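Local coordinates for protein endo-beta-1,4-mannanase (Alicyclobacillus acidocaldarius, PDB 4CD7) that hydrolyses internal beta-1,4-mannosidic bonds in mannans, working as a family 113 glycoside hydrolase built on a TIM barrel, at residues 102-107 with 148-153; 56-61 with 98-103. All blocks are in the same frame, centred on the assembly; numbering follows the deposited sequence. Where two conformers were deposited one is given.

Contact 1. Residues 102-107 with 148-153. With BMA (beta-D-mannopyranose), chain C; IFM (5-hydroxymethyl-3,4-dihydroxypiperidine), chain E.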
loop_
_atom_site.group_PDB
_atom_site.type_symbol
_atom_site.label_atom_id
_atom_site.label_comp_id
_atom_site.label_asym_id
_atom_site.label_seq_id
_atom_site.Cartn_x
_atom_site.Cartn_y
_atom_site.Cartn_z
ATOM N N THR A 102 -5.629 14.183 9.633
ATOM C CA THR A 102 -6.557 14.185 8.481
ATOM C C THR A 102 -6.068 13.187 7.422
ATOM O O THR A 102 -4.879 13.174 7.046
ATOM C CB THR A 102 -6.684 15.579 7.826
ATOM O OG1 THR A 102 -7.173 16.530 8.771
ATOM C CG2 THR A 102 -7.641 15.543 6.619
ATOM N N TRP A 103 -6.992 12.384 6.917
ATOM C CA TRP A 103 -6.709 11.416 5.879
ATOM C C TRP A 103 -6.263 12.113 4.593
ATOM O O TRP A 103 -6.820 13.146 4.207
ATOM C CB TRP A 103 -7.976 10.600 5.620
ATOM C CG TRP A 103 -7.919 9.632 4.483
ATOM C CD1 TRP A 103 -6.910 8.744 4.184
ATOM C CD2 TRP A 103 -8.946 9.398 3.530
ATOM N NE1 TRP A 103 -7.249 8.001 3.085
ATOM C CE2 TRP A 103 -8.505 8.374 2.680
ATOM C CE3 TRP A 103 -10.215 9.956 3.320
ATOM C CZ2 TRP A 103 -9.266 7.918 1.631
ATOM C CZ3 TRP A 103 -10.962 9.496 2.288
ATOM C CH2 TRP A 103 -10.478 8.494 1.441
ATOM N N ARG A 104 -5.261 11.541 3.937
ATOM C CA ARG A 104 -4.705 12.099 2.708
ATOM C C ARG A 104 -5.684 12.131 1.546
ATOM O O ARG A 104 -5.504 12.897 0.615
ATOM C CB ARG A 104 -3.457 11.327 2.282
ATOM C CG ARG A 104 -3.699 9.913 1.768
ATOM C CD ARG A 104 -2.381 9.178 1.614
ATOM N NE ARG A 104 -1.860 8.651 2.880
ATOM C CZ ARG A 104 -1.967 7.392 3.266
ATOM N NH1 ARG A 104 -2.590 6.514 2.487
ATOM N NH2 ARG A 104 -1.458 7.000 4.435
ATOM N N GLY A 105 -6.743 11.335 1.646
ATOM C CA GLY A 105 -7.822 11.349 0.662
ATOM C C GLY A 105 -8.736 12.559 0.714
ATOM O O GLY A 105 -9.646 12.698 -0.151
ATOM N N GLU A 106 -8.510 13.408 1.715
ATOM C CA GLU A 106 -9.249 14.654 1.923
ATOM C C GLU A 106 -8.388 15.921 1.836
ATOM O O GLU A 106 -8.838 16.987 2.217
ATOM C CB GLU A 106 -9.993 14.603 3.268
ATOM C CG GLU A 106 -11.043 13.508 3.330
ATOM C CD GLU A 106 -11.618 13.282 4.703
ATOM O OE1 GLU A 106 -11.185 13.921 5.687
ATOM O OE2 GLU A 106 -12.542 12.454 4.791
ATOM N N ILE A 107 -7.173 15.850 1.287
ATOM C CA ILE A 107 -6.424 17.104 1.056
ATOM C C ILE A 107 -7.172 18.020 0.074
ATOM O O ILE A 107 -7.893 17.554 -0.817
ATOM C CB ILE A 107 -4.973 16.881 0.605
ATOM C CG1 ILE A 107 -4.899 16.260 -0.761
ATOM C CG2 ILE A 107 -4.201 16.093 1.659
ATOM C CD1 ILE A 107 -3.500 16.277 -1.328
ATOM N N VAL A 148 2.912 5.119 -7.136
ATOM C CA VAL A 148 2.975 6.566 -7.333
ATOM C C VAL A 148 1.957 7.341 -6.491
ATOM O O VAL A 148 2.034 8.572 -6.373
ATOM C CB VAL A 148 2.895 6.932 -8.844
ATOM C CG1 VAL A 148 1.509 6.636 -9.407
ATOM C CG2 VAL A 148 3.296 8.391 -9.077
ATOM N N GLY A 149 1.016 6.637 -5.874
ATOM C CA GLY A 149 0.137 7.293 -4.945
ATOM C C GLY A 149 -0.781 6.323 -4.270
ATOM O O GLY A 149 -0.896 5.177 -4.702
ATOM N N CYS A 150 -1.424 6.795 -3.201
ATOM C CA CYS A 150 -2.240 5.955 -2.339
ATOM C C CYS A 150 -3.453 6.712 -1.786
ATOM O O CYS A 150 -3.303 7.622 -0.974
ATOM C CB CYS A 150 -1.377 5.439 -1.173
ATOM S SG CYS A 150 -2.248 4.373 -0.015
ATOM N N GLU A 151 -4.652 6.305 -2.233
ATOM C CA GLU A 151 -5.918 6.766 -1.681
ATOM C C GLU A 151 -6.148 8.272 -1.817
ATOM O O GLU A 151 -6.790 8.882 -0.951
ATOM C CB GLU A 151 -6.054 6.344 -0.213
ATOM C CG GLU A 151 -6.066 4.833 0.027
ATOM C CD GLU A 151 -6.051 4.453 1.508
ATOM O OE1 GLU A 151 -6.170 5.331 2.412
ATOM O OE2 GLU A 151 -5.869 3.249 1.779
ATOM N N MET A 152 -5.674 8.876 -2.914
ATOM C CA MET A 152 -5.701 10.334 -3.045
ATOM C C MET A 152 -7.009 10.774 -3.694
ATOM O O MET A 152 -7.029 11.415 -4.757
ATOM C CB MET A 152 -4.489 10.847 -3.822
ATOM C CG MET A 152 -3.137 10.398 -3.263
ATOM S SD MET A 152 -2.815 10.944 -1.576
ATOM C CE MET A 152 -2.520 12.688 -1.792
ATOM N N THR A 153 -8.126 10.435 -3.050
ATOM C CA THR A 153 -9.422 10.653 -3.695
ATOM C C THR A 153 -9.692 12.102 -4.141
ATOM O O THR A 153 -10.119 12.319 -5.252
ATOM C CB THR A 153 -10.546 10.120 -2.803
ATOM O OG1 THR A 153 -10.385 8.705 -2.679
ATOM C CG2 THR A 153 -11.953 10.450 -3.400
HETATM C C1 BMA C . -10.544 6.003 5.236
HETATM C C2 BMA C . -9.720 6.373 6.471
HETATM C C3 BMA C . -8.238 6.249 6.146
HETATM C C4 BMA C . -7.920 4.912 5.483
HETATM C C5 BMA C . -8.862 4.594 4.329
HETATM C C6 BMA C . -8.626 3.190 3.799
HETATM O O2 BMA C . -10.039 5.537 7.589
HETATM O O3 BMA C . -7.400 6.408 7.298
HETATM O O4 BMA C . -6.599 5.008 4.947
HETATM O O5 BMA C . -10.208 4.695 4.766
HETATM O O6 BMA C . -9.661 2.840 2.879
HETATM O O4 IFM E . -3.243 2.477 8.018
HETATM C C4 IFM E . -4.051 2.925 6.934
HETATM C C3 IFM E . -3.190 3.601 5.866
HETATM O O3 IFM E . -2.796 4.879 6.383
HETATM C C2 IFM E . -3.900 3.797 4.517
HETATM N N IFM E . -4.903 2.787 4.210
HETATM C C1 IFM E . -5.660 2.119 5.241
HETATM C C5 IFM E . -4.794 1.714 6.414
HETATM C C6 IFM E . -5.657 1.077 7.495
HETATM O O6 IFM E . -6.644 1.964 8.010
#

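Contact 2. Residues 56-61 with 98-103. With BMA (beta-D-mannopyranose), chain C.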
loop_
_atom_site.group_PDB
_atom_site.type_symbol
_atom_site.label_atom_id
_atom_site.label_comp_id
_atom_site.label_asym_id
_atom_site.label_seq_id
_atom_site.Cartn_x
_atom_site.Cartn_y
_atom_site.Cartn_z
ATOM N N GLU A 56 1.653 19.522 7.235
ATOM C CA GLU A 56 1.247 20.012 8.552
ATOM C C GLU A 56 -0.270 19.949 8.646
ATOM O O GLU A 56 -0.825 19.563 9.683
ATOM C CB GLU A 56 1.764 21.438 8.810
ATOM C CG GLU A 56 3.274 21.535 8.901
ATOM C CD GLU A 56 3.839 20.701 10.046
ATOM O OE1 GLU A 56 3.152 20.560 11.080
ATOM O OE2 GLU A 56 4.959 20.173 9.912
ATOM N N HIS A 57 -0.922 20.290 7.538
ATOM C CA HIS A 57 -2.364 20.398 7.472
ATOM C C HIS A 57 -2.809 19.964 6.079
ATOM O O HIS A 57 -2.019 19.992 5.129
ATOM C CB HIS A 57 -2.840 21.847 7.707
ATOM C CG HIS A 57 -2.337 22.470 8.976
ATOM N ND1 HIS A 57 -2.760 22.065 10.226
ATOM C CD2 HIS A 57 -1.452 23.474 9.186
ATOM C CE1 HIS A 57 -2.151 22.787 11.150
ATOM N NE2 HIS A 57 -1.354 23.650 10.546
ATOM N N PRO A 58 -4.082 19.551 5.950
ATOM C CA PRO A 58 -4.537 19.063 4.655
ATOM C C PRO A 58 -4.585 20.137 3.538
ATOM O O PRO A 58 -4.707 19.786 2.352
ATOM C CB PRO A 58 -5.919 18.468 4.978
ATOM C CG PRO A 58 -6.373 19.210 6.189
ATOM C CD PRO A 58 -5.112 19.382 6.992
ATOM N N GLY A 59 -4.464 21.412 3.925
ATOM C CA GLY A 59 -4.418 22.554 2.996
ATOM C C GLY A 59 -3.045 23.200 2.783
ATOM O O GLY A 59 -2.952 24.290 2.217
ATOM N N ASP A 60 -1.992 22.492 3.207
ATOM C CA ASP A 60 -0.618 22.965 3.074
ATOM C C ASP A 60 0.099 22.330 1.856
ATOM O O ASP A 60 0.189 21.124 1.759
ATOM C CB ASP A 60 0.118 22.650 4.371
ATOM C CG ASP A 60 1.326 23.501 4.563
ATOM O OD1 ASP A 60 1.989 23.812 3.556
ATOM O OD2 ASP A 60 1.619 23.853 5.722
ATOM N N PRO A 61 0.629 23.158 0.935
ATOM C CA PRO A 61 1.266 22.556 -0.242
ATOM C C PRO A 61 2.662 21.949 -0.013
ATOM O O PRO A 61 3.176 21.248 -0.888
ATOM C CB PRO A 61 1.345 23.715 -1.238
ATOM C CG PRO A 61 1.170 24.966 -0.459
ATOM C CD PRO A 61 0.568 24.634 0.855
ATOM N N CYS A 98 -0.928 13.720 7.095
ATOM C CA CYS A 98 -1.058 15.032 7.703
ATOM C C CYS A 98 -0.796 14.926 9.192
ATOM O O CYS A 98 -1.302 14.013 9.849
ATOM C CB CYS A 98 -2.473 15.573 7.507
ATOM S SG CYS A 98 -2.870 15.964 5.801
ATOM N N ARG A 99 -0.043 15.876 9.737
ATOM C CA ARG A 99 0.312 15.826 11.147
ATOM C C ARG A 99 -0.918 15.870 12.068
ATOM O O ARG A 99 -0.912 15.280 13.135
ATOM C CB ARG A 99 1.295 16.938 11.523
ATOM C CG ARG A 99 1.869 16.733 12.930
ATOM C CD ARG A 99 2.700 17.915 13.411
ATOM N NE ARG A 99 3.835 18.209 12.545
ATOM C CZ ARG A 99 4.976 17.522 12.542
ATOM N NH1 ARG A 99 5.157 16.471 13.341
ATOM N NH2 ARG A 99 5.943 17.886 11.720
ATOM N N ASP A 100 -1.965 16.571 11.642
ATOM C CA ASP A 100 -3.191 16.671 12.437
ATOM C C ASP A 100 -4.085 15.427 12.362
ATOM O O ASP A 100 -5.132 15.384 13.002
ATOM C CB ASP A 100 -3.974 17.933 12.065
ATOM C CG ASP A 100 -4.661 17.848 10.711
ATOM O OD1 ASP A 100 -4.435 16.894 9.931
ATOM O OD2 ASP A 100 -5.458 18.764 10.432
ATOM N N GLY A 101 -3.683 14.434 11.564
ATOM C CA GLY A 101 -4.418 13.178 11.486
ATOM C C GLY A 101 -5.432 13.094 10.361
ATOM O O GLY A 101 -6.005 12.043 10.143
ATOM N N THR A 102 -5.629 14.183 9.633
ATOM C CA THR A 102 -6.557 14.185 8.481
ATOM C C THR A 102 -6.068 13.187 7.422
ATOM O O THR A 102 -4.879 13.174 7.046
ATOM C CB THR A 102 -6.684 15.579 7.826
ATOM O OG1 THR A 102 -7.173 16.530 8.771
ATOM C CG2 THR A 102 -7.641 15.543 6.619
ATOM N N TRP A 103 -6.992 12.384 6.917
ATOM C CA TRP A 103 -6.709 11.416 5.879
ATOM C C TRP A 103 -6.263 12.113 4.593
ATOM O O TRP A 103 -6.820 13.146 4.207
ATOM C CB TRP A 103 -7.976 10.600 5.620
ATOM C CG TRP A 103 -7.919 9.632 4.483
ATOM C CD1 TRP A 103 -6.910 8.744 4.184
ATOM C CD2 TRP A 103 -8.946 9.398 3.530
ATOM N NE1 TRP A 103 -7.249 8.001 3.085
ATOM C CE2 TRP A 103 -8.505 8.374 2.680
ATOM C CE3 TRP A 103 -10.215 9.956 3.320
ATOM C CZ2 TRP A 103 -9.266 7.918 1.631
ATOM C CZ3 TRP A 103 -10.962 9.496 2.288
ATOM C CH2 TRP A 103 -10.478 8.494 1.441
HETATM C C1 BMA C . -10.544 6.003 5.236
HETATM C C2 BMA C . -9.720 6.373 6.471
HETATM C C3 BMA C . -8.238 6.249 6.146
HETATM C C4 BMA C . -7.920 4.912 5.483
HETATM C C5 BMA C . -8.862 4.594 4.329
HETATM C C6 BMA C . -8.626 3.190 3.799
HETATM O O2 BMA C . -10.039 5.537 7.589
HETATM O O3 BMA C . -7.400 6.408 7.298
HETATM O O4 BMA C . -6.599 5.008 4.947
HETATM O O5 BMA C . -10.208 4.695 4.766
HETATM O O6 BMA C . -9.661 2.840 2.879
#

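Contact 1. Residues 102-107 with 148-153
Trp103 and Glu151 meet at about a right angle: the indole NE1 donates to the anti lone pair of Glu151 OE1 over 3.0 Å, in a bent bond with OE1 tilted 20° from the ring plane and ring and carboxylate planes 61° apart. The same OE1 receives O4 of the mannose (BMA) at 2.6 Å, while Glu151 OE2 takes the ring nitrogen of the piperidine iminosugar (IFM) at 2.7 Å. Ser201 also bonds OE2, and Glu231 lies close to it. Glu151 follows the fourth barrel strand, a position consistent with the acid/base of clan GH-A glycosidases.

The indole of Trp103 is swung out opposite its backbone nitrogen (chi1 174°), which puts it between Gly105 N on one face and the mannose on the other, BMA C1 over the ring centre. Packing is tight on the Gly105 side of the indole, where Gly105 CA comes within 3.1 Å of Glu151 O; a beta carbon there would strike both that oxygen and Trp103 CZ2. Arg104 CD lies 3.2 Å from Cys150 O; Arg104 NH2 donates to IFM O3 and also bonds Asn97, while Arg104 NE bonds Val96 O. The charge pairing of Arg104 with Glu151 is long, with OE1 well out of the guanidinium plane.

The looser side is where partly exposed Trp103 and Thr153 meet: Trp103 CH2 is 4.1 Å from Thr153 OG1, a van der Waals approach only. Elsewhere, between two buried residues, Ile107 CD1 touches Met152 CE at 3.7 Å. Met152 packs on strand 89-98 and helices 120-140 and 159-172, while Glu151 rests on strand 176-182.

Contact 2. Residues 56-61 with 98-103
Arg99 and Glu56 join two neighbouring beta-alpha loops of the (beta/alpha)8 barrel, those following strands 46-55 and 89-98. Each loop makes a type I turn, from His57 to Asp60 and from Cys98 to Gly101. Along the Arg99 side chain, CB lies 3.8 Å from Glu56 O, CD passes 3.6 Å from Glu56 OE1, and NE then donates to that oxygen at 2.9 Å. Past CZ, NH2 reaches the syn lone pair of Glu56 OE2 at 3.1 Å. The grip is side-on, with carboxylate and guanidinium nearly coplanar (22° apart), and the bend at chi3 (-59°) brings NE and NH2 to it. Were Glu56 an alanine, the Arg99 guanidinium would probably lose this charged mate and its tip would be freer to turn.

Deeper in, Pro58 is buried against the second loop: its CA sits 3.7 Å from Cys98 SG, its CB meets Thr102 CG2, and its CD approaches Asp100 OD2. The other oxygen of that carboxylate, Asp100 OD1, closes an Asx turn by accepting from Thr102 N, and takes a second bond from Thr102 OG1, each 3.0 Å and from the same face of the carboxylate plane.

How the contacts relate
From the N terminus, strand 46-55 leads into 56-61; the chain then passes through helix 73-85 and strand 89-98 before contact 2 closes a loop of 36 intervening residues at 98-103. Thr102 and Trp103 lie in segments of both contacts, Thr102 working in contact 2 and Trp103 in contact 1, so contact 1 starts where contact 2 finishes and closes the next loop of 40 residues, through helix 120-140 to the end of strand 145-150. The two spans follow one another, overlapping by only those two residues and neither enclosing the other. They tie barrel strands two, three and four together at their C-terminal ends. Their centres are about 10 Å apart, and Ile107 CB packs 3.4 Å from Pro58 O.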